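Local atomic coordinates of putative uncharacterized protein (Ustilago maydis, PDB entry 4GNX), a protein that forms one subunit of replication protein A and binds single-stranded DNA through an OB-fold domain. Residues E67-L72 with R103-S108. Residues are numbered along the deposited sequence; the frame is centred on the assembly and turned at random.
Sequences EVRQWL and RRSISS. With nucleotides of chain G.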
loop_
_atom_site.group_PDB
_atom_site.type_symbol
_atom_site.label_atom_id
_atom_site.label_comp_id
_atom_site.label_asym_id
_atom_site.label_seq_id
_atom_site.Cartn_x
_atom_site.Cartn_y
_atom_site.Cartn_z
ATOM N N GLU B 67 -10.474 25.860 11.467
ATOM C CA GLU B 67 -9.965 26.969 10.680
ATOM C C GLU B 67 -8.592 26.640 10.180
ATOM O O GLU B 67 -7.755 26.151 10.929
ATOM C CB GLU B 67 -9.855 28.243 11.498
ATOM C CG GLU B 67 -10.925 29.261 11.194
ATOM C CD GLU B 67 -12.115 29.124 12.125
ATOM O OE1 GLU B 67 -12.037 29.638 13.276
ATOM O OE2 GLU B 67 -13.129 28.509 11.701
ATOM N N VAL B 68 -8.369 26.905 8.902
ATOM C CA VAL B 68 -7.019 26.913 8.361
ATOM C C VAL B 68 -6.695 28.269 7.735
ATOM O O VAL B 68 -7.386 28.728 6.825
ATOM C CB VAL B 68 -6.727 25.700 7.433
ATOM C CG1 VAL B 68 -8.013 24.999 6.995
ATOM C CG2 VAL B 68 -5.825 26.093 6.265
ATOM N N ARG B 69 -5.682 28.938 8.270
ATOM C CA ARG B 69 -5.288 30.197 7.693
ATOM C C ARG B 69 -3.957 30.058 7.003
ATOM O O ARG B 69 -3.023 29.446 7.541
ATOM C CB ARG B 69 -5.302 31.327 8.709
ATOM C CG ARG B 69 -4.620 31.039 10.022
ATOM C CD ARG B 69 -4.770 32.239 10.954
ATOM N NE ARG B 69 -6.172 32.571 11.226
ATOM C CZ ARG B 69 -6.962 31.886 12.051
ATOM N NH1 ARG B 69 -6.502 30.820 12.697
ATOM N NH2 ARG B 69 -8.222 32.265 12.226
ATOM N N GLN B 70 -3.910 30.585 5.780
ATOM C CA GLN B 70 -2.700 30.561 4.987
ATOM C C GLN B 70 -2.258 31.979 4.734
ATOM O O GLN B 70 -3.080 32.889 4.631
ATOM C CB GLN B 70 -2.873 29.756 3.693
ATOM C CG GLN B 70 -3.525 30.472 2.529
ATOM C CD GLN B 70 -3.462 29.660 1.248
ATOM O OE1 GLN B 70 -4.288 29.844 0.339
ATOM N NE2 GLN B 70 -2.482 28.750 1.164
ATOM N N TRP B 71 -0.950 32.163 4.638
ATOM C CA TRP B 71 -0.363 33.492 4.736
ATOM C C TRP B 71 0.008 34.075 3.410
ATOM O O TRP B 71 0.450 33.373 2.504
ATOM C CB TRP B 71 0.793 33.471 5.735
ATOM C CG TRP B 71 0.300 32.985 7.084
ATOM C CD1 TRP B 71 0.170 31.660 7.529
ATOM C CD2 TRP B 71 -0.219 33.804 8.184
ATOM N NE1 TRP B 71 -0.354 31.613 8.799
ATOM C CE2 TRP B 71 -0.610 32.862 9.251
ATOM C CE3 TRP B 71 -0.385 35.172 8.392
ATOM C CZ2 TRP B 71 -1.135 33.300 10.455
ATOM C CZ3 TRP B 71 -0.920 35.599 9.612
ATOM C CH2 TRP B 71 -1.280 34.686 10.619
ATOM N N LEU B 72 -0.221 35.374 3.283
ATOM C CA LEU B 72 0.044 36.086 2.052
ATOM C C LEU B 72 1.345 36.825 2.224
ATOM O O LEU B 72 1.667 37.253 3.336
ATOM C CB LEU B 72 -1.073 37.082 1.788
ATOM C CG LEU B 72 -2.482 36.531 1.968
ATOM C CD1 LEU B 72 -3.471 37.669 2.178
ATOM C CD2 LEU B 72 -2.857 35.653 0.783
ATOM N N ARG B 103 -7.888 28.111 21.262
ATOM C CA ARG B 103 -8.395 27.684 19.948
ATOM C C ARG B 103 -7.335 26.976 19.116
ATOM O O ARG B 103 -6.158 27.334 19.151
ATOM C CB ARG B 103 -8.960 28.854 19.141
ATOM C CG ARG B 103 -10.365 29.300 19.529
ATOM C CD ARG B 103 -10.978 30.173 18.429
ATOM N NE ARG B 103 -11.693 31.336 18.972
ATOM C CZ ARG B 103 -12.973 31.629 18.740
ATOM N NH1 ARG B 103 -13.719 30.850 17.964
ATOM N NH2 ARG B 103 -13.510 32.708 19.287
ATOM N N ARG B 104 -7.773 25.983 18.355
ATOM C CA ARG B 104 -6.884 25.229 17.509
ATOM C C ARG B 104 -7.186 25.530 16.069
ATOM O O ARG B 104 -8.345 25.540 15.645
ATOM C CB ARG B 104 -7.105 23.742 17.716
ATOM C CG ARG B 104 -6.581 23.224 19.019
ATOM C CD ARG B 104 -6.921 21.767 19.193
ATOM N NE ARG B 104 -6.516 21.350 20.527
ATOM C CZ ARG B 104 -6.323 20.093 20.882
ATOM N NH1 ARG B 104 -6.510 19.126 20.000
ATOM N NH2 ARG B 104 -5.941 19.803 22.105
ATOM N N SER B 105 -6.133 25.742 15.303
ATOM C CA SER B 105 -6.295 25.932 13.880
ATOM C C SER B 105 -5.052 25.485 13.167
ATOM O O SER B 105 -3.981 25.406 13.760
ATOM C CB SER B 105 -6.586 27.396 13.559
ATOM O OG SER B 105 -5.643 28.201 14.223
ATOM N N ILE B 106 -5.204 25.201 11.889
ATOM C CA ILE B 106 -4.089 24.839 11.075
ATOM C C ILE B 106 -3.449 26.078 10.496
ATOM O O ILE B 106 -4.119 26.914 9.903
ATOM C CB ILE B 106 -4.546 23.945 9.919
ATOM C CG1 ILE B 106 -5.203 22.660 10.459
ATOM C CG2 ILE B 106 -3.373 23.629 9.008
ATOM C CD1 ILE B 106 -4.488 22.038 11.650
ATOM N N SER B 107 -2.144 26.201 10.676
ATOM C CA SER B 107 -1.382 27.196 9.934
ATOM C C SER B 107 -0.831 26.515 8.693
ATOM O O SER B 107 -0.073 25.552 8.794
ATOM C CB SER B 107 -0.253 27.751 10.778
ATOM O OG SER B 107 0.759 28.215 9.923
ATOM N N SER B 108 -1.231 27.007 7.525
ATOM C CA SER B 108 -0.980 26.305 6.263
ATOM C C SER B 108 -0.154 27.102 5.279
ATOM O O SER B 108 -0.217 28.321 5.255
ATOM C CB SER B 108 -2.300 25.944 5.585
ATOM O OG SER B 108 -2.098 25.483 4.252
ATOM P P DT G 23 3.870 36.223 9.161
ATOM O OP1 DT G 23 2.951 35.129 8.743
ATOM O OP2 DT G 23 4.335 37.212 8.153
ATOM O "O5'" DT G 23 3.162 37.035 10.336
ATOM C "C5'" DT G 23 1.817 36.733 10.760
ATOM C "C4'" DT G 23 1.710 36.799 12.265
ATOM O "O4'" DT G 23 2.412 35.675 12.839
ATOM C "C3'" DT G 23 2.328 38.049 12.888
ATOM O "O3'" DT G 23 1.294 39.011 13.140
ATOM C "C2'" DT G 23 2.924 37.557 14.197
ATOM C "C1'" DT G 23 3.111 36.051 14.018
ATOM N N1 DT G 23 4.512 35.602 13.875
ATOM C C2 DT G 23 4.762 34.250 13.782
ATOM O O2 DT G 23 3.883 33.404 13.824
ATOM N N3 DT G 23 6.088 33.923 13.641
ATOM C C4 DT G 23 7.163 34.791 13.585
ATOM O O4 DT G 23 8.302 34.348 13.458
ATOM C C5 DT G 23 6.826 36.194 13.686
ATOM C C7 DT G 23 7.923 37.211 13.635
ATOM C C6 DT G 23 5.536 36.524 13.824
ATOM P P DT G 21 6.282 27.295 2.854
ATOM O OP1 DT G 21 5.968 26.885 1.460
ATOM O OP2 DT G 21 7.336 28.315 3.097
ATOM O "O5'" DT G 21 4.925 27.827 3.498
ATOM C "C5'" DT G 21 4.519 29.204 3.355
ATOM C "C4'" DT G 21 4.205 29.810 4.705
ATOM O "O4'" DT G 21 3.423 28.885 5.499
ATOM C "C3'" DT G 21 5.425 30.198 5.545
ATOM O "O3'" DT G 21 5.361 31.579 5.954
ATOM C "C2'" DT G 21 5.445 29.181 6.679
ATOM C "C1'" DT G 21 4.015 28.660 6.768
ATOM N N1 DT G 21 3.883 27.214 7.074
ATOM C C2 DT G 21 3.509 26.832 8.346
ATOM O O2 DT G 21 3.295 27.628 9.247
ATOM N N3 DT G 21 3.403 25.474 8.527
ATOM C C4 DT G 21 3.621 24.483 7.585
ATOM O O4 DT G 21 3.488 23.303 7.895
ATOM C C5 DT G 21 4.002 24.956 6.272
ATOM C C7 DT G 21 4.260 23.958 5.187
ATOM C C6 DT G 21 4.109 26.279 6.086
ATOM P P DT G 25 -5.457 39.988 13.423
ATOM O OP1 DT G 25 -4.892 40.000 12.049
ATOM O OP2 DT G 25 -6.323 41.111 13.869
ATOM O "O5'" DT G 25 -6.295 38.638 13.555
ATOM C "C5'" DT G 25 -7.366 38.488 14.507
ATOM C "C4'" DT G 25 -7.578 37.018 14.778
ATOM O "O4'" DT G 25 -6.290 36.386 14.922
ATOM C "C3'" DT G 25 -8.330 36.689 16.066
ATOM O "O3'" DT G 25 -9.728 36.512 15.804
ATOM C "C2'" DT G 25 -7.707 35.377 16.525
ATOM C "C1'" DT G 25 -6.469 35.182 15.643
ATOM N N1 DT G 25 -5.206 34.882 16.361
ATOM C C2 DT G 25 -4.297 34.041 15.753
ATOM O O2 DT G 25 -4.478 33.547 14.650
ATOM N N3 DT G 25 -3.162 33.797 16.490
ATOM C C4 DT G 25 -2.853 34.298 17.741
ATOM O O4 DT G 25 -1.795 33.985 18.282
ATOM C C5 DT G 25 -3.850 35.167 18.321
ATOM C C7 DT G 25 -3.599 35.758 19.671
ATOM C C6 DT G 25 -4.961 35.414 17.610
#
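In the OB-fold barrel, the end of strand 65-71 pairs in parallel with strand 103-108, and E67, V68 and R69 meet S105 to S108 beside the bound DNA strand. Three backbone hydrogen bonds join them: I106 N gives to E67 O, I106 O takes R69 N almost straight on (C=O...N 176°), and S108 N gives to R69 O. Strands 54-60 and 90-100 continue the sheet on the outer edges of the pair.

On the face turned to the barrel interior, V68 CB lies 3.7 Å from I106 CB, and V68 CG2 rests on S108 CB (3.6 Å). I106 reaches on to L39 and F41, while the polar ends of Q70 and S108 are engaged by Y57 OH and L94 O.

The other face meets the DNA. R69 bends at chi3 (59°), which brings NH1 back to within 3.2 Å of S105 OG, in the guanidinium plane; O2 of DT25 of chain G lies over one guanidinium face. S107 OG donates to O2 of DT21 of chain G at 2.7 Å. W71 turns its NE1 edge to S107, NE1 lying 3.7 Å from OG. Its CZ3 touches C5' of DT23 of chain G, whose OP1 stands over one indole face near the rim, and the ring also packs on a further thymine base.

The pairing thus separates a largely buried inner side, its polar groups paired within the protein, from a DNA-binding one. There S107 gives one hydrogen bond to a thymine O2, an atom cytosine also has, and R69 and W71 approach by van der Waals contact, consistent with binding that tolerates varied sequence.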